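PDB 4NAR: putative uronate isomerase from Thermotoga maritima, which belongs to the lactate racemase family and may act as a lactate racemase-like or uronate isomerase-like enzyme, its own substrate being unsettled. Local coordinates for residues V35-D38 and Y39-D43; V184-I188 and P189-G193; I203-A206 and S207-I210; R247-E250 and K251-L255; G288-K291 and L292-P295. All coordinates share one frame; numbering follows the deposited sequence.

Contact 1 of 5, residues V35-D38 and Y39-D43. With ACT (acetate ion), chain E; SO4 (sulfate ion), chain C.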
loop_
_atom_site.group_PDB
_atom_site.type_symbol
_atom_site.label_atom_id
_atom_site.label_comp_id
_atom_site.label_asym_id
_atom_site.label_seq_id
_atom_site.Cartn_x
_atom_site.Cartn_y
_atom_site.Cartn_z
ATOM N N VAL A 35 2.586 4.112 -15.201
ATOM C CA VAL A 35 2.887 3.490 -13.918
ATOM C C VAL A 35 1.551 3.178 -13.223
ATOM O O VAL A 35 0.696 4.067 -13.077
ATOM C CB VAL A 35 3.795 4.414 -13.049
ATOM C CG1 VAL A 35 4.099 3.768 -11.708
ATOM C CG2 VAL A 35 5.109 4.732 -13.785
ATOM N N HIS A 36 1.365 1.916 -12.818
ATOM C CA HIS A 36 0.078 1.442 -12.303
ATOM C C HIS A 36 0.243 0.609 -11.034
ATOM O O HIS A 36 1.352 0.159 -10.716
ATOM C CB HIS A 36 -0.650 0.588 -13.360
ATOM C CG HIS A 36 0.168 -0.573 -13.862
ATOM N ND1 HIS A 36 0.176 -1.802 -13.243
ATOM C CD2 HIS A 36 1.015 -0.670 -14.919
ATOM C CE1 HIS A 36 1.000 -2.614 -13.894
ATOM N NE2 HIS A 36 1.517 -1.953 -14.911
ATOM N N THR A 37 -0.876 0.401 -10.335
ATOM C CA THR A 37 -0.937 -0.446 -9.147
ATOM C C THR A 37 -0.838 -1.921 -9.552
ATOM O O THR A 37 -0.944 -2.263 -10.750
ATOM C CB THR A 37 -2.260 -0.209 -8.361
ATOM O OG1 THR A 37 -3.387 -0.546 -9.187
ATOM C CG2 THR A 37 -2.384 1.259 -7.924
ATOM N N ASP A 38 -0.646 -2.801 -8.569
ATOM C CA ASP A 38 -0.435 -4.219 -8.888
ATOM C C ASP A 38 -1.674 -5.064 -8.556
ATOM O O ASP A 38 -2.721 -4.507 -8.189
ATOM C CB ASP A 38 0.832 -4.771 -8.217
ATOM C CG ASP A 38 0.747 -4.748 -6.696
ATOM O OD1 ASP A 38 -0.276 -4.230 -6.185
ATOM O OD2 ASP A 38 1.700 -5.230 -6.015
ATOM N N TYR A 39 -1.543 -6.392 -8.684
ATOM C CA TYR A 39 -2.666 -7.334 -8.500
ATOM C C TYR A 39 -3.267 -7.175 -7.098
ATOM O O TYR A 39 -4.386 -7.624 -6.823
ATOM C CB TYR A 39 -2.190 -8.787 -8.695
ATOM C CG TYR A 39 -1.335 -9.287 -7.538
ATOM C CD1 TYR A 39 0.031 -9.009 -7.484
ATOM C CD2 TYR A 39 -1.902 -10.006 -6.477
ATOM C CE1 TYR A 39 0.807 -9.437 -6.423
ATOM C CE2 TYR A 39 -1.128 -10.438 -5.409
ATOM C CZ TYR A 39 0.227 -10.155 -5.388
ATOM O OH TYR A 39 1.011 -10.575 -4.325
ATOM N N THR A 40 -2.482 -6.543 -6.227
ATOM C CA THR A 40 -2.803 -6.341 -4.822
ATOM C C THR A 40 -3.885 -5.264 -4.648
ATOM O O THR A 40 -4.593 -5.229 -3.629
ATOM C CB THR A 40 -1.486 -5.994 -4.048
ATOM O OG1 THR A 40 -1.067 -7.122 -3.263
ATOM C CG2 THR A 40 -1.595 -4.723 -3.206
ATOM N N ARG A 41 -4.019 -4.394 -5.646
ATOM C CA ARG A 41 -5.019 -3.322 -5.597
ATOM C C ARG A 41 -6.234 -3.615 -6.469
ATOM O O ARG A 41 -6.124 -3.703 -7.700
ATOM C CB ARG A 41 -4.408 -1.991 -6.033
ATOM C CG ARG A 41 -3.289 -1.511 -5.126
ATOM C CD ARG A 41 -3.860 -0.862 -3.882
ATOM N NE ARG A 41 -2.812 -0.157 -3.153
ATOM C CZ ARG A 41 -2.444 1.104 -3.386
ATOM N NH1 ARG A 41 -3.052 1.827 -4.331
ATOM N NH2 ARG A 41 -1.465 1.639 -2.656
ATOM N N VAL A 42 -7.388 -3.769 -5.830
ATOM C CA VAL A 42 -8.640 -3.906 -6.569
ATOM C C VAL A 42 -9.241 -2.510 -6.775
ATOM O O VAL A 42 -9.721 -1.872 -5.822
ATOM C CB VAL A 42 -9.628 -4.866 -5.849
ATOM C CG1 VAL A 42 -10.803 -5.246 -6.768
ATOM C CG2 VAL A 42 -8.882 -6.126 -5.399
ATOM N N ASP A 43 -9.197 -2.036 -8.020
ATOM C CA ASP A 43 -9.602 -0.677 -8.354
ATOM C C ASP A 43 -10.121 -0.641 -9.787
ATOM O O ASP A 43 -10.345 -1.699 -10.388
ATOM C CB ASP A 43 -8.425 0.302 -8.161
ATOM C CG ASP A 43 -7.161 -0.089 -8.970
ATOM O OD1 ASP A 43 -7.257 -0.537 -10.150
ATOM O OD2 ASP A 43 -6.043 0.079 -8.417
HETATM C C ACT E . -0.593 3.650 -4.616
HETATM O O ACT E . -0.610 4.003 -3.423
HETATM O OXT ACT E . -1.449 4.205 -5.327
HETATM C CH3 ACT E . 0.390 2.631 -5.128
HETATM S S SO4 C . -0.405 -1.081 -0.363
HETATM O O1 SO4 C . -0.574 0.344 -0.715
HETATM O O2 SO4 C . 0.201 -1.799 -1.500
HETATM O O3 SO4 C . 0.458 -1.268 0.816
HETATM O O4 SO4 C . -1.740 -1.623 -0.088
#
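T37 and D43 meet through their polar ends, where strand 31-36 runs into the following loop. The hydroxyl OG1 of T37 donates at 2.8 Å to OD2 of D43, which accepts on its syn lone pair. The two side chains come at each other from opposite directions. OG1 of T37 sits between the backbone N and the carbonyl carbon (chi1 61°). CG2 is then anti to the carbonyl carbon, beside the backbone N, and lies 3.7 Å from NH1 of R41. R41 crosses T37 at about a right angle, with its CB 3.6 Å from T37 CB. Its chain bends at chi2, and two anions lie at the edge of the guanidinium. NH2 reaches O of the acetate at 2.6 Å in a nearly straight bond of 167°. The same NH2 also points at O1 of the sulfate, so close in the model that the length is doubtful; NE adds a weak bond to that oxygen. The backbone shapes this group: a type I turn runs from D38 to R41, closed by R41 N to D38 O at 2.9 Å. H36 ND1 bonds T37 O at 2.8 Å, nearly in the plane of its ring. Further out, H73 bonds D38 OD2, T45 bonds D43 OD1, and K84 bonds the carbonyls of D38 and R41. H154 and K164 also hold the sulfate, while the backbone of G150 and G161 holds the acetate. Both ions probably come from the crystallisation liquor. The arginine and its neighbours thus form an anion-binding place, consistent with a pocket for an acidic ligand.

Contact 2 of 5, residues V184-I188 and P189-G193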
loop_
_atom_site.group_PDB
_atom_site.type_symbol
_atom_site.label_atom_id
_atom_site.label_comp_id
_atom_site.label_asym_id
_atom_site.label_seq_id
_atom_site.Cartn_x
_atom_site.Cartn_y
_atom_site.Cartn_z
ATOM N N VAL A 184 6.028 3.700 11.970
ATOM C CA VAL A 184 5.716 2.800 13.074
ATOM C C VAL A 184 6.043 3.408 14.457
ATOM O O VAL A 184 5.420 3.047 15.470
ATOM C CB VAL A 184 6.347 1.396 12.893
ATOM C CG1 VAL A 184 7.798 1.381 13.412
ATOM C CG2 VAL A 184 5.471 0.319 13.591
ATOM N N LEU A 185 6.992 4.340 14.496
ATOM C CA LEU A 185 7.284 5.052 15.735
ATOM C C LEU A 185 6.069 5.874 16.181
ATOM O O LEU A 185 5.724 5.884 17.363
ATOM C CB LEU A 185 8.517 5.940 15.571
ATOM C CG LEU A 185 9.861 5.213 15.431
ATOM C CD1 LEU A 185 10.994 6.230 15.329
ATOM C CD2 LEU A 185 10.100 4.251 16.605
HETATM N N MSE A 186 5.415 6.556 15.241
HETATM C CA MSE A 186 4.125 7.174 15.534
HETATM C C MSE A 186 3.075 6.082 15.802
HETATM O O MSE A 186 2.325 6.147 16.784
HETATM C CB MSE A 186 3.677 8.102 14.392
HETATM C CG MSE A 186 2.268 8.661 14.575
HETATM SE SE MSE A 186 1.707 10.068 13.303
HETATM C CE MSE A 186 2.752 11.558 14.044
ATOM N N GLY A 187 3.018 5.085 14.925
ATOM C CA GLY A 187 2.158 3.946 15.164
ATOM C C GLY A 187 0.793 4.064 14.513
ATOM O O GLY A 187 0.213 5.149 14.452
ATOM N N ILE A 188 0.293 2.929 14.029
ATOM C CA ILE A 188 -0.997 2.855 13.344
ATOM C C ILE A 188 -2.148 3.610 14.024
ATOM O O ILE A 188 -2.799 4.441 13.356
ATOM C CB ILE A 188 -1.400 1.382 13.056
ATOM C CG1 ILE A 188 -0.457 0.785 12.004
ATOM C CG2 ILE A 188 -2.874 1.281 12.641
ATOM C CD1 ILE A 188 -0.653 -0.684 11.792
ATOM N N PRO A 189 -2.400 3.341 15.333
ATOM C CA PRO A 189 -3.562 4.004 15.960
ATOM C C PRO A 189 -3.586 5.521 15.747
ATOM O O PRO A 189 -4.651 6.051 15.438
ATOM C CB PRO A 189 -3.415 3.669 17.454
ATOM C CG PRO A 189 -2.650 2.352 17.456
ATOM C CD PRO A 189 -1.686 2.459 16.287
ATOM N N LYS A 190 -2.443 6.202 15.865
ATOM C CA LYS A 190 -2.404 7.646 15.616
ATOM C C LYS A 190 -2.349 7.981 14.121
ATOM O O LYS A 190 -2.948 8.965 13.663
ATOM C CB LYS A 190 -1.208 8.283 16.319
ATOM C CG LYS A 190 -1.157 8.014 17.808
ATOM C CD LYS A 190 -1.220 9.296 18.619
ATOM C CE LYS A 190 -0.740 9.057 20.059
ATOM N NZ LYS A 190 -1.452 9.944 21.041
ATOM N N LEU A 191 -1.624 7.161 13.363
ATOM C CA LEU A 191 -1.258 7.506 11.988
ATOM C C LEU A 191 -2.346 7.231 10.932
ATOM O O LEU A 191 -2.672 8.115 10.116
ATOM C CB LEU A 191 0.065 6.821 11.596
ATOM C CG LEU A 191 0.728 7.270 10.284
ATOM C CD1 LEU A 191 2.240 7.457 10.460
ATOM C CD2 LEU A 191 0.434 6.279 9.153
ATOM N N ILE A 192 -2.901 6.019 10.935
ATOM C CA ILE A 192 -3.815 5.619 9.859
ATOM C C ILE A 192 -4.960 6.630 9.640
ATOM O O ILE A 192 -5.523 7.171 10.605
ATOM C CB ILE A 192 -4.364 4.184 10.076
ATOM C CG1 ILE A 192 -4.962 3.634 8.776
ATOM C CG2 ILE A 192 -5.365 4.130 11.244
ATOM C CD1 ILE A 192 -5.114 2.104 8.769
ATOM N N GLY A 193 -5.260 6.923 8.371
ATOM C CA GLY A 193 -6.295 7.896 8.048
ATOM C C GLY A 193 -6.000 9.364 8.385
ATOM O O GLY A 193 -6.930 10.158 8.545
HETATM O O HOH W 1 -0.097 5.123 17.513
#
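M186 and L191 make an apolar contact across the break between helix 173-186 and helix 188-191. M186 is a selenomethionine. Its CG stands anti to the backbone N (chi1 174°), and the bend at chi3 carries SE to 3.9 Å from CD1 of L191. The two side chains cross at about a right angle. M186 CG also lies 3.9 Å from CB of K190, whose own chain then leads away from the contact. A second apolar touch joins the branches CG2 of I188 and CG2 of I192, 4.0 Å apart. I188 CB also rests 3.4 Å from CD of the P189 ring.

Backbone bonds form the second group. G187 O accepts from L191 N at 2.9 Å, and more weakly from K190 N. I188 O accepts from I192 N at 2.9 Å. G187 is the first residue past helix 173-186, with positive phi, and is also the N-cap of the next helix. At these backbone angles a CB would collide with the M186 carbonyl oxygen, which suits glycine.

Water makes the third group. Water 1 donates to M186 O at 2.7 Å and accepts from K190 N.

Outside, I188 touches N355 of helix 347-357 and E155. The chemistry implies a glycine joint between two helices: glycine permits the backbone angles, water bridges polar backbone atoms of the two helices, and M186 and L191 touch beside the joint.

Contact 3 of 5, residues I203-A206 and S207-I210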
loop_
_atom_site.group_PDB
_atom_site.type_symbol
_atom_site.label_atom_id
_atom_site.label_comp_id
_atom_site.label_asym_id
_atom_site.label_seq_id
_atom_site.Cartn_x
_atom_site.Cartn_y
_atom_site.Cartn_z
ATOM N N ILE A 203 8.201 10.988 1.997
ATOM C CA ILE A 203 7.812 10.678 0.632
ATOM C C ILE A 203 7.804 11.929 -0.237
ATOM O O ILE A 203 8.319 11.907 -1.367
ATOM C CB ILE A 203 6.419 9.981 0.595
ATOM C CG1 ILE A 203 6.557 8.516 1.027
ATOM C CG2 ILE A 203 5.776 10.083 -0.799
ATOM C CD1 ILE A 203 5.224 7.806 1.184
ATOM N N ASN A 204 7.219 13.010 0.286
ATOM C CA ASN A 204 7.124 14.260 -0.465
ATOM C C ASN A 204 8.496 14.889 -0.673
ATOM O O ASN A 204 8.806 15.391 -1.760
ATOM C CB ASN A 204 6.209 15.261 0.235
ATOM C CG ASN A 204 4.736 14.833 0.225
ATOM O OD1 ASN A 204 4.347 13.841 -0.432
ATOM N ND2 ASN A 204 3.902 15.598 0.949
ATOM N N ARG A 205 9.321 14.849 0.369
ATOM C CA ARG A 205 10.653 15.451 0.303
ATOM C C ARG A 205 11.501 14.756 -0.752
ATOM O O ARG A 205 12.125 15.411 -1.588
ATOM C CB ARG A 205 11.332 15.422 1.678
ATOM C CG ARG A 205 12.790 15.887 1.693
ATOM C CD ARG A 205 12.962 17.314 1.181
ATOM N NE ARG A 205 14.358 17.769 1.255
ATOM C CZ ARG A 205 15.117 18.038 0.190
ATOM N NH1 ARG A 205 14.614 17.907 -1.044
ATOM N NH2 ARG A 205 16.378 18.444 0.353
ATOM N N ALA A 206 11.487 13.428 -0.745
ATOM C CA ALA A 206 12.248 12.647 -1.716
ATOM C C ALA A 206 11.723 12.814 -3.159
ATOM O O ALA A 206 12.504 12.893 -4.126
ATOM C CB ALA A 206 12.229 11.210 -1.311
ATOM N N SER A 207 10.401 12.888 -3.299
ATOM C CA SER A 207 9.785 12.973 -4.618
ATOM C C SER A 207 10.130 14.268 -5.328
ATOM O O SER A 207 10.148 14.316 -6.561
ATOM C CB SER A 207 8.268 12.833 -4.529
ATOM O OG SER A 207 7.943 11.598 -3.926
ATOM N N GLU A 208 10.374 15.319 -4.549
ATOM C CA GLU A 208 10.789 16.594 -5.112
ATOM C C GLU A 208 12.025 16.410 -5.990
ATOM O O GLU A 208 12.069 16.872 -7.132
ATOM C CB GLU A 208 11.116 17.566 -3.996
ATOM C CG GLU A 208 10.016 18.561 -3.724
ATOM C CD GLU A 208 10.503 19.725 -2.879
ATOM O OE1 GLU A 208 10.738 19.530 -1.656
ATOM O OE2 GLU A 208 10.663 20.831 -3.450
HETATM N N MSE A 209 13.025 15.719 -5.449
HETATM C CA MSE A 209 14.272 15.491 -6.177
HETATM C C MSE A 209 14.046 14.609 -7.412
HETATM O O MSE A 209 14.744 14.734 -8.427
HETATM C CB MSE A 209 15.312 14.860 -5.251
HETATM C CG MSE A 209 16.187 15.863 -4.509
HETATM SE SE MSE A 209 17.256 14.922 -3.169
HETATM C CE MSE A 209 15.819 14.572 -1.899
ATOM N N ILE A 210 13.066 13.715 -7.309
ATOM C CA ILE A 210 12.707 12.835 -8.412
ATOM C C ILE A 210 12.068 13.633 -9.543
ATOM O O ILE A 210 12.525 13.561 -10.690
ATOM C CB ILE A 210 11.755 11.702 -7.931
ATOM C CG1 ILE A 210 12.490 10.789 -6.943
ATOM C CG2 ILE A 210 11.176 10.903 -9.111
ATOM C CD1 ILE A 210 11.633 9.691 -6.359
#
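I203 O is gripped by two donors of one residue, S207. The hydroxyl OG gives the shorter bond, 2.6 Å to I203 O. S207 N gives the regular helix bond to I203 O at 3.0 Å. The two donors reach the oxygen from opposite faces of its carbonyl plane, with OG tilted 33° out of it. The torsion of S207 explains this: OG lies anti to its own carbonyl carbon (chi1 -58°), turned back toward the preceding turn of the helix. I203 CG2 stands 4.1 Å from OG, an apolar neighbour of the bond. With an alanine in place of S207, I203 O would probably keep the backbone bond but lose its second donor, leaving a small gap beside I203.

R205 and M209 meet obliquely. M209 is a selenomethionine, and its chain bends at chi3 to bring CE over one face of the R205 guanidinium, 3.6 Å from NH1. E208 OE1 lies 4.2 Å from R205 NH1, well out of the guanidinium plane. At most the opposite charges attract; no N-H points at the oxygen and it is not a salt bridge.

A206, M209 and I210 make apolar contacts with I132 of strand 130-135, and A206 and M209 also touch L113 of strand 107-113. S207 and E208 touch Y242 of helix 241-259. A serine hydroxyl bonded back to the carbonyl four residues earlier is a familiar motif within alpha helices, here in the middle of helix 198-213.

Contact 4 of 5, residues R247-E250 and K251-L255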
loop_
_atom_site.group_PDB
_atom_site.type_symbol
_atom_site.label_atom_id
_atom_site.label_comp_id
_atom_site.label_asym_id
_atom_site.label_seq_id
_atom_site.Cartn_x
_atom_site.Cartn_y
_atom_site.Cartn_z
ATOM N N ARG A 247 -1.994 18.208 -4.770
ATOM C CA ARG A 247 -3.394 18.654 -4.836
ATOM C C ARG A 247 -4.384 17.486 -4.976
ATOM O O ARG A 247 -5.346 17.373 -4.210
ATOM C CB ARG A 247 -3.595 19.622 -6.007
ATOM C CG ARG A 247 -2.941 21.001 -5.830
ATOM C CD ARG A 247 -3.366 21.946 -6.963
ATOM N NE ARG A 247 -2.843 21.488 -8.249
ATOM C CZ ARG A 247 -1.682 21.892 -8.761
ATOM N NH1 ARG A 247 -0.938 22.780 -8.106
ATOM N NH2 ARG A 247 -1.265 21.422 -9.932
ATOM N N ALA A 248 -4.136 16.630 -5.969
ATOM C CA ALA A 248 -4.986 15.468 -6.235
ATOM C C ALA A 248 -5.078 14.542 -5.025
ATOM O O ALA A 248 -6.168 14.026 -4.714
ATOM C CB ALA A 248 -4.493 14.699 -7.473
ATOM N N TYR A 249 -3.946 14.351 -4.340
ATOM C CA TYR A 249 -3.891 13.548 -3.102
ATOM C C TYR A 249 -4.730 14.138 -1.970
ATOM O O TYR A 249 -5.388 13.397 -1.229
ATOM C CB TYR A 249 -2.440 13.376 -2.616
ATOM C CG TYR A 249 -2.286 12.781 -1.222
ATOM C CD1 TYR A 249 -2.553 11.441 -0.984
ATOM C CD2 TYR A 249 -1.871 13.563 -0.154
ATOM C CE1 TYR A 249 -2.410 10.891 0.284
ATOM C CE2 TYR A 249 -1.723 13.028 1.124
ATOM C CZ TYR A 249 -1.989 11.691 1.338
ATOM O OH TYR A 249 -1.838 11.158 2.609
ATOM N N GLU A 250 -4.687 15.460 -1.816
ATOM C CA GLU A 250 -5.437 16.119 -0.745
ATOM C C GLU A 250 -6.945 16.044 -0.991
ATOM O O GLU A 250 -7.735 15.785 -0.073
ATOM C CB GLU A 250 -4.978 17.565 -0.561
ATOM C CG GLU A 250 -3.773 17.663 0.345
ATOM C CD GLU A 250 -2.968 18.946 0.144
ATOM O OE1 GLU A 250 -3.280 19.732 -0.794
ATOM O OE2 GLU A 250 -2.014 19.162 0.933
ATOM N N LYS A 251 -7.341 16.265 -2.237
ATOM C CA LYS A 251 -8.732 16.110 -2.599
ATOM C C LYS A 251 -9.154 14.668 -2.376
ATOM O O LYS A 251 -10.218 14.413 -1.795
ATOM C CB LYS A 251 -8.964 16.515 -4.051
ATOM C CG LYS A 251 -9.534 17.924 -4.200
ATOM C CD LYS A 251 -8.523 18.868 -4.877
ATOM C CE LYS A 251 -9.215 20.057 -5.579
ATOM N NZ LYS A 251 -8.268 20.798 -6.493
ATOM N N ALA A 252 -8.320 13.735 -2.840
ATOM C CA ALA A 252 -8.590 12.309 -2.682
ATOM C C ALA A 252 -8.852 11.945 -1.224
ATOM O O ALA A 252 -9.827 11.256 -0.917
ATOM C CB ALA A 252 -7.433 11.484 -3.215
ATOM N N CYS A 253 -7.982 12.412 -0.331
ATOM C CA CYS A 253 -8.089 12.081 1.090
ATOM C C CYS A 253 -9.388 12.589 1.733
ATOM O O CYS A 253 -9.972 11.919 2.602
ATOM C CB CYS A 253 -6.893 12.651 1.849
ATOM S SG CYS A 253 -5.329 11.819 1.497
ATOM N N GLU A 254 -9.827 13.774 1.312
ATOM C CA GLU A 254 -11.076 14.347 1.803
ATOM C C GLU A 254 -12.275 13.475 1.425
ATOM O O GLU A 254 -13.174 13.273 2.237
ATOM C CB GLU A 254 -11.266 15.783 1.307
ATOM C CG GLU A 254 -12.483 16.471 1.912
ATOM C CD GLU A 254 -12.635 16.197 3.424
ATOM O OE1 GLU A 254 -11.737 16.606 4.205
ATOM O OE2 GLU A 254 -13.651 15.573 3.833
ATOM N N LEU A 255 -12.274 12.927 0.211
ATOM C CA LEU A 255 -13.361 12.048 -0.205
ATOM C C LEU A 255 -13.259 10.694 0.494
ATOM O O LEU A 255 -14.249 10.212 1.079
ATOM C CB LEU A 255 -13.406 11.867 -1.727
ATOM C CG LEU A 255 -14.610 11.012 -2.166
ATOM C CD1 LEU A 255 -15.932 11.604 -1.647
ATOM C CD2 LEU A 255 -14.663 10.799 -3.680
#
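Y249 and C253, one turn apart on helix 241-259, make the tight part of this contact. The sulfur SG of C253 lies over one face of the Y249 ring, 3.5 Å from its centroid and 23° off the ring normal. It is offset toward the rim and comes 3.3 Å from CE1 of Y249. CG of Y249 is anti to the backbone N (chi1 170°), which swings the ring along the helix toward C253. The carbonyl of V195 holds the Y249 hydroxyl, R200 makes a cation-pi contact with the ring, and F159 touches both side chains. A leucine in place of Y249 would probably leave V195 O without its hydroxyl partner and C253 SG without the ring face it lies over.

The other side is looser. R247, E250, K251 and E254 are exposed there. R247 turns outward to a salt bridge with D239. K251 lays its CD 3.6 Å from R247 O. Beneath them the backbone is regular: K251 N bonds R247 O at 3.0 Å and C253 N bonds Y249 O at 2.9 Å. This is an amphipathic helix: A248 and A252 pack on strand 217-227, and a Cys sulfur-aromatic contact joins neighbouring turns.

Contact 5 of 5, residues G288-K291 and L292-P295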
loop_
_atom_site.group_PDB
_atom_site.type_symbol
_atom_site.label_atom_id
_atom_site.label_comp_id
_atom_site.label_asym_id
_atom_site.label_seq_id
_atom_site.Cartn_x
_atom_site.Cartn_y
_atom_site.Cartn_z
ATOM N N GLY A 288 -5.968 -6.654 7.584
ATOM C CA GLY A 288 -7.038 -7.083 8.465
ATOM C C GLY A 288 -6.834 -6.636 9.901
ATOM O O GLY A 288 -7.793 -6.229 10.566
ATOM N N SER A 289 -5.596 -6.707 10.387
ATOM C CA SER A 289 -5.297 -6.185 11.718
ATOM C C SER A 289 -5.241 -4.639 11.752
ATOM O O SER A 289 -5.877 -4.007 12.620
ATOM C CB SER A 289 -4.005 -6.790 12.259
ATOM O OG SER A 289 -3.555 -6.100 13.418
ATOM N N TYR A 290 -4.508 -4.031 10.809
ATOM C CA TYR A 290 -4.308 -2.571 10.833
ATOM C C TYR A 290 -5.625 -1.795 10.858
ATOM O O TYR A 290 -5.732 -0.770 11.545
ATOM C CB TYR A 290 -3.506 -2.064 9.630
ATOM C CG TYR A 290 -2.334 -2.915 9.213
ATOM C CD1 TYR A 290 -1.509 -3.531 10.153
ATOM C CD2 TYR A 290 -2.046 -3.104 7.866
ATOM C CE1 TYR A 290 -0.439 -4.303 9.757
ATOM C CE2 TYR A 290 -0.970 -3.882 7.458
ATOM C CZ TYR A 290 -0.171 -4.482 8.408
ATOM O OH TYR A 290 0.893 -5.262 8.002
ATOM N N LYS A 291 -6.616 -2.259 10.095
ATOM C CA LYS A 291 -7.869 -1.503 9.961
ATOM C C LYS A 291 -8.719 -1.522 11.226
ATOM O O LYS A 291 -9.715 -0.797 11.317
ATOM C CB LYS A 291 -8.703 -1.985 8.769
ATOM C CG LYS A 291 -8.022 -1.791 7.419
ATOM C CD LYS A 291 -7.601 -0.347 7.218
ATOM C CE LYS A 291 -7.816 0.095 5.774
ATOM N NZ LYS A 291 -6.927 -0.559 4.754
ATOM N N LEU A 292 -8.308 -2.326 12.206
ATOM C CA LEU A 292 -9.058 -2.447 13.449
ATOM C C LEU A 292 -8.316 -1.876 14.666
ATOM O O LEU A 292 -8.694 -2.149 15.807
ATOM C CB LEU A 292 -9.431 -3.916 13.679
ATOM C CG LEU A 292 -10.339 -4.521 12.583
ATOM C CD1 LEU A 292 -10.519 -6.039 12.735
ATOM C CD2 LEU A 292 -11.707 -3.798 12.526
ATOM N N GLN A 293 -7.281 -1.070 14.434
ATOM C CA GLN A 293 -6.402 -0.640 15.537
ATOM C C GLN A 293 -6.586 0.779 16.084
ATOM O O GLN A 293 -5.840 1.190 16.980
ATOM C CB GLN A 293 -4.930 -0.846 15.168
ATOM C CG GLN A 293 -4.503 -2.305 15.134
ATOM C CD GLN A 293 -3.009 -2.463 14.887
ATOM O OE1 GLN A 293 -2.185 -1.663 15.379
ATOM N NE2 GLN A 293 -2.651 -3.488 14.105
ATOM N N ARG A 294 -7.545 1.539 15.556
ATOM C CA ARG A 294 -7.938 2.765 16.243
ATOM C C ARG A 294 -8.321 2.460 17.691
ATOM O O ARG A 294 -8.845 1.370 17.994
ATOM C CB ARG A 294 -9.046 3.502 15.499
ATOM C CG ARG A 294 -8.454 4.345 14.383
ATOM C CD ARG A 294 -9.375 5.425 13.889
ATOM N NE ARG A 294 -8.619 6.324 13.027
ATOM C CZ ARG A 294 -9.158 7.162 12.145
ATOM N NH1 ARG A 294 -10.480 7.230 12.009
ATOM N NH2 ARG A 294 -8.365 7.923 11.391
ATOM N N PRO A 295 -8.015 3.398 18.603
ATOM C CA PRO A 295 -8.235 3.094 20.021
ATOM C C PRO A 295 -9.719 2.874 20.302
ATOM O O PRO A 295 -10.563 3.634 19.788
ATOM C CB PRO A 295 -7.719 4.347 20.743
ATOM C CG PRO A 295 -7.677 5.425 19.714
ATOM C CD PRO A 295 -7.431 4.739 18.397
HETATM O O HOH W 2 -9.517 0.900 13.406
#
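A type I beta turn from Y290 to Q293 carries the chain out of the short helix 287-290, and the side chain of Q293 folds back on S289. Q293 NE2 donates to S289 OG at 2.8 Å, with an N-H...O angle of 137°. The hydroxyl lies 18° out of the amide plane. OG of S289 stands anti to the backbone N, and the Q293 chain runs extended beyond CG to meet it. The bond does not stand alone. NE2 also donates to N355 O, and S289 OG is bonded to V356 O. This pair thus joins the turn to the end of helix 347-357.

Q293 NE2 also comes to the edge of the Y290 ring, 4.1 Å from CD1. Those two side chains lie side by side and point the same way, with ring and amide planes 65° apart.

Two backbone bonds follow. L292 N bonds S289 O at the helix end, at 3.0 Å, and Q293 N closes the turn on Y290 O at 3.3 Å. Both donors stand above the carbonyl plane of their acceptor. Water 2 bridges the backbone beyond, donating to K291 O at 2.7 Å and accepting from R294 N. L292 CD1 lies 3.5 Å from G288 O. The charged ends lead elsewhere: K291 NZ bonds G416 O, and R294 makes a salt bridge with D421.

All five contacts are local and follow one another in series along the chain; none nests or crosses. Contact 1 closes the turn after strand 31-36 of the seven-stranded mixed sheet. Contact 2 makes the joint between helix 173-186 and helix 188-191. Contacts 3 and 4 lie within helices 198-213 and 241-259, with nearest atoms about 6 Å apart. Contact 5 closes the turn after helix 287-290, beyond strand 268-274 of the five-stranded parallel sheet. Only contacts 2 and 5 touch. I188 CD1 packs 3.4 Å from Y290 CD1, and R294 NH2 probably bonds I192 O, which joins helix 188-191 and the residues after it to the turn after helix 287-290.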